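Local atomic coordinates of ancestral D-type dye decolorizing peroxidase (Geotrichum candidum, PDB entry 7ANV), a protein that probably uses hydrogen peroxide and a heme cofactor to oxidise dyes and other substrates, as in other dye-decolorizing peroxidases. Residues 253-258 / 387-392. Numbering follows the deposited sequence.
Sequences KLQQLV and KHDRGL. With HEM (protoporphyrin IX containing Fe), chain B; SO4 (sulfate ion), chain D; SO4 (sulfate ion), chain G.
Leu254 and Leu392 form an antiparallel hydrogen-bonded pair: Leu254 N reaches Leu392 O at 2.9 Å, and Leu392 N returns a bond to Leu254 O with an N-H...O angle of 168°. Past Gly391, Gln256 N meets Arg390 O at 2.8 Å, so the two inner strands of the C-terminal antiparallel sheet, 247-256 and 391-398, stay joined as the first nears its end. Gly391 lies across from Gln255 with its CA 3.3 Å from Leu254 O, a CA-H...O contact; a side chain modelled there would clash with that oxygen.

The salt bridge between the two segments joins Lys253 to Asp389. The extended chain of Lys253, with CG anti to the backbone N (chi1 -178°), brings NZ to the syn lone pair of Asp389 OD2 at 2.9 Å; Asp132 is a second acidic partner of NZ, and Tyr372 binds Asp389 OD1.

Waters bridge polar groups of the two segments. Water 3 donates to both Gln256 OE1 and Gly391 O, while water 4 links Gln256 O, Val258 N and the guanidinium edge of Arg390 through NH1; Arg390 NE bonds Pro374 O, and NH2 is salt-bridged to Glu380.

Leu254, Leu392 and the Gln256 side chain pack against the heme. Leu254 CD1 touches heme CAB and Leu392 CD2 touches heme C3B, 3.7 Å in each case, and the Gln256 chain runs past heme CBB, its NE2 bonded to Glu193. With an alanine here instead of Gln256, Glu193 would probably lose this amide donor, water 3 an acceptor and the heme vinyl group some of its cover.

Leu254, Leu392 and the Gln256 side chain thus form part of the heme pocket wall, whereas the Lys253-Asp389 salt bridge, away from the cofactor, ties strand 247-256 to the loop leading into strand 391-398.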
# COMPACT_ATOMS: atom_id res chain seq x y z
N LYS A 253 3.61 -6.59 5.60
CA LYS A 253 2.54 -7.33 6.29
C LYS A 253 2.11 -6.50 7.50
O LYS A 253 2.92 -6.31 8.43
CB LYS A 253 3.01 -8.73 6.69
CG LYS A 253 1.91 -9.51 7.37
CD LYS A 253 2.32 -10.87 7.91
CE LYS A 253 1.19 -11.41 8.76
NZ LYS A 253 1.51 -12.71 9.41
N LEU A 254 0.90 -5.95 7.45
CA LEU A 254 0.40 -5.02 8.49
C LEU A 254 -0.80 -5.70 9.18
O LEU A 254 -1.91 -5.74 8.62
CB LEU A 254 -0.01 -3.68 7.88
CG LEU A 254 1.10 -2.99 7.12
CD1 LEU A 254 0.60 -1.69 6.49
CD2 LEU A 254 2.31 -2.75 8.02
N GLN A 255 -0.54 -6.21 10.37
CA GLN A 255 -1.60 -6.84 11.19
C GLN A 255 -2.58 -5.77 11.67
O GLN A 255 -2.11 -4.69 12.11
CB GLN A 255 -0.96 -7.55 12.37
CG GLN A 255 -2.01 -8.24 13.21
CD GLN A 255 -1.46 -8.84 14.46
OE1 GLN A 255 -0.27 -8.74 14.76
NE2 GLN A 255 -2.34 -9.47 15.23
N GLN A 256 -3.89 -6.03 11.63
CA GLN A 256 -4.91 -5.07 12.11
C GLN A 256 -5.63 -5.63 13.33
O GLN A 256 -5.95 -6.82 13.34
CB GLN A 256 -5.89 -4.74 10.98
CG GLN A 256 -5.22 -3.90 9.91
CD GLN A 256 -6.10 -3.72 8.71
OE1 GLN A 256 -5.96 -4.37 7.68
NE2 GLN A 256 -7.03 -2.79 8.84
N LEU A 257 -5.83 -4.77 14.33
CA LEU A 257 -6.52 -5.12 15.60
C LEU A 257 -7.91 -4.48 15.52
O LEU A 257 -8.09 -3.32 15.93
CB LEU A 257 -5.69 -4.57 16.76
CG LEU A 257 -4.26 -5.10 16.84
CD1 LEU A 257 -3.58 -4.52 18.08
CD2 LEU A 257 -4.21 -6.61 16.85
N VAL A 258 -8.84 -5.21 14.90
CA VAL A 258 -10.15 -4.65 14.49
C VAL A 258 -11.04 -4.39 15.70
O VAL A 258 -11.53 -3.26 15.89
CB VAL A 258 -10.78 -5.52 13.38
CG1 VAL A 258 -12.15 -5.01 12.97
CG2 VAL A 258 -9.85 -5.54 12.17
N LYS A 387 -8.15 -12.23 18.49
CA LYS A 387 -7.64 -13.61 18.68
C LYS A 387 -6.93 -14.11 17.42
O LYS A 387 -6.05 -14.95 17.55
CB LYS A 387 -8.80 -14.49 19.16
CG LYS A 387 -9.42 -14.04 20.47
CD LYS A 387 -10.59 -14.93 20.96
CE LYS A 387 -10.16 -16.24 21.60
NZ LYS A 387 -11.19 -16.69 22.57
N HIS A 388 -7.25 -13.60 16.23
CA HIS A 388 -6.80 -14.19 14.94
C HIS A 388 -5.97 -13.16 14.17
O HIS A 388 -6.26 -11.95 14.30
CB HIS A 388 -8.01 -14.70 14.16
CG HIS A 388 -8.75 -15.74 14.92
ND1 HIS A 388 -8.19 -16.96 15.18
CD2 HIS A 388 -9.94 -15.71 15.57
CE1 HIS A 388 -9.02 -17.66 15.94
NE2 HIS A 388 -10.10 -16.93 16.17
N ASP A 389 -4.99 -13.64 13.42
CA ASP A 389 -4.10 -12.78 12.59
C ASP A 389 -4.91 -12.37 11.35
O ASP A 389 -5.37 -13.27 10.62
CB ASP A 389 -2.82 -13.52 12.23
CG ASP A 389 -1.74 -12.69 11.57
OD1 ASP A 389 -1.82 -11.43 11.66
OD2 ASP A 389 -0.85 -13.31 10.92
N ARG A 390 -5.06 -11.07 11.16
CA ARG A 390 -5.73 -10.49 9.97
C ARG A 390 -5.14 -9.11 9.75
O ARG A 390 -4.55 -8.55 10.70
CB ARG A 390 -7.24 -10.38 10.16
CG ARG A 390 -7.66 -9.46 11.30
CD ARG A 390 -9.16 -9.26 11.34
NE ARG A 390 -9.82 -10.52 11.62
CZ ARG A 390 -9.93 -11.10 12.81
NH1 ARG A 390 -9.39 -10.53 13.88
NH2 ARG A 390 -10.51 -12.29 12.91
N GLY A 391 -5.26 -8.61 8.55
CA GLY A 391 -4.77 -7.25 8.25
C GLY A 391 -4.65 -7.03 6.77
O GLY A 391 -5.56 -7.43 6.01
N LEU A 392 -3.63 -6.28 6.40
CA LEU A 392 -3.40 -5.84 5.02
C LEU A 392 -2.04 -6.35 4.58
O LEU A 392 -1.05 -6.13 5.30
CB LEU A 392 -3.45 -4.31 4.99
CG LEU A 392 -3.33 -3.71 3.59
CD1 LEU A 392 -4.51 -4.10 2.70
CD2 LEU A 392 -3.21 -2.20 3.69
CHA HEM B . -5.65 5.35 1.11
CHB HEM B . -6.44 2.19 4.69
CHC HEM B . -1.60 1.49 5.08
CHD HEM B . -0.89 4.96 1.78
C1A HEM B . -6.27 4.54 2.04
C2A HEM B . -7.67 4.42 2.21
C3A HEM B . -7.90 3.55 3.23
C4A HEM B . -6.63 3.09 3.68
CMA HEM B . -9.24 3.09 3.76
CAA HEM B . -8.74 5.20 1.46
CBA HEM B . -9.06 4.69 0.07
CGA HEM B . -8.48 5.51 -1.04
O1A HEM B . -8.39 6.75 -1.05
O2A HEM B . -8.10 4.93 -2.01
C1B HEM B . -5.17 1.73 5.10
C2B HEM B . -4.98 0.72 6.10
C3B HEM B . -3.64 0.49 6.21
C4B HEM B . -2.99 1.41 5.23
CMB HEM B . -6.05 0.03 6.89
CAB HEM B . -2.88 -0.47 7.04
CBB HEM B . -3.39 -1.61 7.57
C1C HEM B . -0.97 2.40 4.23
C2C HEM B . 0.42 2.61 4.12
C3C HEM B . 0.60 3.62 3.20
C4C HEM B . -0.69 4.02 2.74
CMC HEM B . 1.49 1.84 4.88
CAC HEM B . 1.82 4.27 2.70
CBC HEM B . 2.95 4.27 3.39
C1D HEM B . -2.16 5.28 1.30
C2D HEM B . -2.30 6.24 0.19
C3D HEM B . -3.64 6.35 0.02
C4D HEM B . -4.28 5.47 1.03
CMD HEM B . -1.24 6.96 -0.64
CAD HEM B . -4.34 7.21 -1.01
CBD HEM B . -4.50 8.68 -0.56
CGD HEM B . -5.07 9.53 -1.65
O1D HEM B . -6.01 10.29 -1.32
O2D HEM B . -4.60 9.51 -2.82
NA HEM B . -5.62 3.70 2.95
NB HEM B . -3.98 2.08 4.61
NC HEM B . -1.64 3.30 3.43
ND HEM B . -3.34 4.87 1.81
FE HEM B . -3.67 3.57 3.19
S SO4 D . -5.05 -17.48 13.51
O1 SO4 D . -5.97 -17.17 12.45
O2 SO4 D . -4.18 -16.36 13.78
O3 SO4 D . -5.78 -17.83 14.72
O4 SO4 D . -4.23 -18.60 13.11
S SO4 G . -12.78 -17.55 18.39
O1 SO4 G . -12.46 -16.17 18.07
O2 SO4 G . -14.08 -17.88 17.86
O3 SO4 G . -11.79 -18.43 17.80
O4 SO4 G . -12.76 -17.69 19.83
O HOH W 1 -4.91 -9.61 13.86
O HOH W 2 0.54 -10.93 13.12
O HOH W 3 -7.27 -5.06 5.49
O HOH W 4 -8.12 -7.98 14.52